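Local structure of endoglucanase (Komagataeibacter sucrofermentans, 6VC5) at residues A[292-297]-A[304-309]. The protein probably hydrolyses internal beta-1,4-glucosidic linkages in cellulose and related beta-glucans. Residues are numbered along the deposited sequence; the frame is centred on the assembly and turned at random.
Sequences PTLDHA and ALTMLA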
loop_
_atom_site.group_PDB
_atom_site.type_symbol
_atom_site.label_atom_id
_atom_site.label_comp_id
_atom_site.label_asym_id
_atom_site.label_seq_id
_atom_site.Cartn_x
_atom_site.Cartn_y
_atom_site.Cartn_z
ATOM N N PRO A 292 8.290 -15.166 7.583
ATOM C CA PRO A 292 9.657 -14.747 7.870
ATOM C C PRO A 292 9.627 -13.796 9.055
ATOM O O PRO A 292 8.588 -13.250 9.344
ATOM C CB PRO A 292 10.071 -13.962 6.613
ATOM C CG PRO A 292 9.129 -14.355 5.546
ATOM C CD PRO A 292 7.901 -14.931 6.179
ATOM N N THR A 293 10.731 -13.681 9.774
ATOM C CA THR A 293 10.807 -12.776 10.895
ATOM C C THR A 293 11.720 -11.582 10.622
ATOM O O THR A 293 12.631 -11.655 9.864
ATOM C CB THR A 293 11.258 -13.472 12.170
ATOM O OG1 THR A 293 12.433 -14.218 11.892
ATOM C CG2 THR A 293 10.159 -14.409 12.668
ATOM N N LEU A 294 11.428 -10.472 11.270
ATOM C CA LEU A 294 12.095 -9.225 10.916
ATOM C C LEU A 294 13.554 -9.169 11.335
ATOM O O LEU A 294 14.299 -8.333 10.804
ATOM C CB LEU A 294 11.348 -8.032 11.501
ATOM C CG LEU A 294 10.420 -7.357 10.497
ATOM C CD1 LEU A 294 9.279 -8.286 10.101
ATOM C CD2 LEU A 294 9.897 -6.067 11.091
ATOM N N ASP A 295 13.985 -10.023 12.266
ATOM C CA ASP A 295 15.406 -10.053 12.590
ATOM C C ASP A 295 16.263 -10.546 11.428
ATOM O O ASP A 295 17.485 -10.385 11.476
ATOM C CB ASP A 295 15.664 -10.889 13.847
ATOM C CG ASP A 295 15.176 -12.313 13.707
ATOM O OD1 ASP A 295 13.990 -12.499 13.364
ATOM O OD2 ASP A 295 15.974 -13.247 13.940
ATOM N N HIS A 296 15.658 -11.137 10.393
ATOM C CA HIS A 296 16.379 -11.571 9.198
ATOM C C HIS A 296 16.124 -10.676 7.990
ATOM O O HIS A 296 16.602 -10.989 6.890
ATOM C CB HIS A 296 16.014 -13.013 8.837
ATOM C CG HIS A 296 16.282 -14.003 9.927
ATOM N ND1 HIS A 296 15.429 -15.045 10.213
ATOM C CD2 HIS A 296 17.301 -14.093 10.816
ATOM C CE1 HIS A 296 15.917 -15.744 11.223
ATOM N NE2 HIS A 296 17.050 -15.187 11.609
ATOM N N ALA A 297 15.369 -9.590 8.154
ATOM C CA ALA A 297 15.015 -8.756 7.016
ATOM C C ALA A 297 16.272 -8.139 6.409
ATOM O O ALA A 297 17.085 -7.551 7.139
ATOM C CB ALA A 297 14.046 -7.651 7.445
ATOM N N ALA A 304 9.005 -3.912 6.015
ATOM C CA ALA A 304 7.662 -3.348 6.003
ATOM C C ALA A 304 6.664 -4.286 5.329
ATOM O O ALA A 304 5.540 -4.457 5.819
ATOM C CB ALA A 304 7.672 -1.968 5.337
ATOM N N LEU A 305 7.058 -4.915 4.218
ATOM C CA LEU A 305 6.145 -5.832 3.538
ATOM C C LEU A 305 5.839 -7.058 4.397
ATOM O O LEU A 305 4.692 -7.528 4.443
ATOM C CB LEU A 305 6.736 -6.233 2.183
ATOM C CG LEU A 305 5.877 -7.117 1.277
ATOM C CD1 LEU A 305 4.538 -6.471 0.931
ATOM C CD2 LEU A 305 6.656 -7.416 0.004
ATOM N N THR A 306 6.854 -7.584 5.088
ATOM C CA THR A 306 6.645 -8.703 5.997
ATOM C C THR A 306 5.697 -8.320 7.129
ATOM O O THR A 306 4.776 -9.076 7.458
ATOM C CB THR A 306 8.003 -9.162 6.529
ATOM O OG1 THR A 306 8.825 -9.575 5.427
ATOM C CG2 THR A 306 7.846 -10.350 7.499
ATOM N N MET A 307 5.875 -7.125 7.711
ATOM C CA MET A 307 4.953 -6.672 8.749
ATOM C C MET A 307 3.519 -6.584 8.235
ATOM O O MET A 307 2.581 -6.980 8.940
ATOM C CB MET A 307 5.377 -5.311 9.299
ATOM C CG MET A 307 6.509 -5.312 10.284
ATOM S SD MET A 307 6.161 -5.999 11.937
ATOM C CE MET A 307 4.372 -6.134 12.071
ATOM N N LEU A 308 3.327 -6.059 7.020
ATOM C CA LEU A 308 1.992 -6.010 6.428
ATOM C C LEU A 308 1.383 -7.408 6.347
ATOM O O LEU A 308 0.183 -7.596 6.595
ATOM C CB LEU A 308 2.100 -5.410 5.030
ATOM C CG LEU A 308 2.101 -3.919 4.706
ATOM C CD1 LEU A 308 0.831 -3.164 5.106
ATOM C CD2 LEU A 308 3.361 -3.242 5.271
ATOM N N ALA A 309 2.202 -8.413 6.018
ATOM C CA ALA A 309 1.705 -9.786 5.976
ATOM C C ALA A 309 1.279 -10.302 7.353
ATOM O O ALA A 309 0.289 -11.033 7.457
ATOM C CB ALA A 309 2.757 -10.698 5.361
#
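A chi1 of -60° sets Thr306 OG1 beside its backbone N and leaves CG2 on the far side from that nitrogen, facing the loop, while Leu294, its chi1 of -98° well off a staggered position, sends both methyls across to the 304-309 part of helix 300-313. Thr306 points its CB at the loop; Met307 leaves the helix to one side and reaches the leucine by its CG. Leu294 divides its two branches between them. Its CD1 lies 3.6 Å from Thr306 CG2, the two side chains running antiparallel alongside each other, whereas CD2 of Leu294 meets Met307 CG, also at 3.6 Å, the leucine lying nearly perpendicular to the methionine. Met307 SD adds a looser touch, 3.8 Å from Leu294 CD2. The same methyl of Thr306 also packs against the backbone of the loop, CG2 lying 3.5 Å from Pro292 O.

That carbonyl oxygen is bonded by Tyr310 OH, further along the same helix, and Thr306 OG1 bonds back to Ser302 O. An alanine in place of Leu294 would remove both branches and would probably leave Thr306 CG2 and Met307 CG without their apolar partner, the bent methionine freer to turn. Within 292-297, Thr293 OG1 bonds Asp295 OD1 (2.7 Å) on the syn side of the carboxylate, 21° out of its plane, alongside the backbone bond from His296 N to Thr293 O.

An inter-helix loop thus folds back on its next helix, one leucine splitting its methyls between two successive helix residues, in a family whose catalytic domain is an (alpha/alpha)6 barrel. Leu294 also rests on Ile10 and Phe11 of helix 4-15, Met307 reaches Phe42 of helix 33-46, and Pro292 touches Pro274 at the start of helix 274-282.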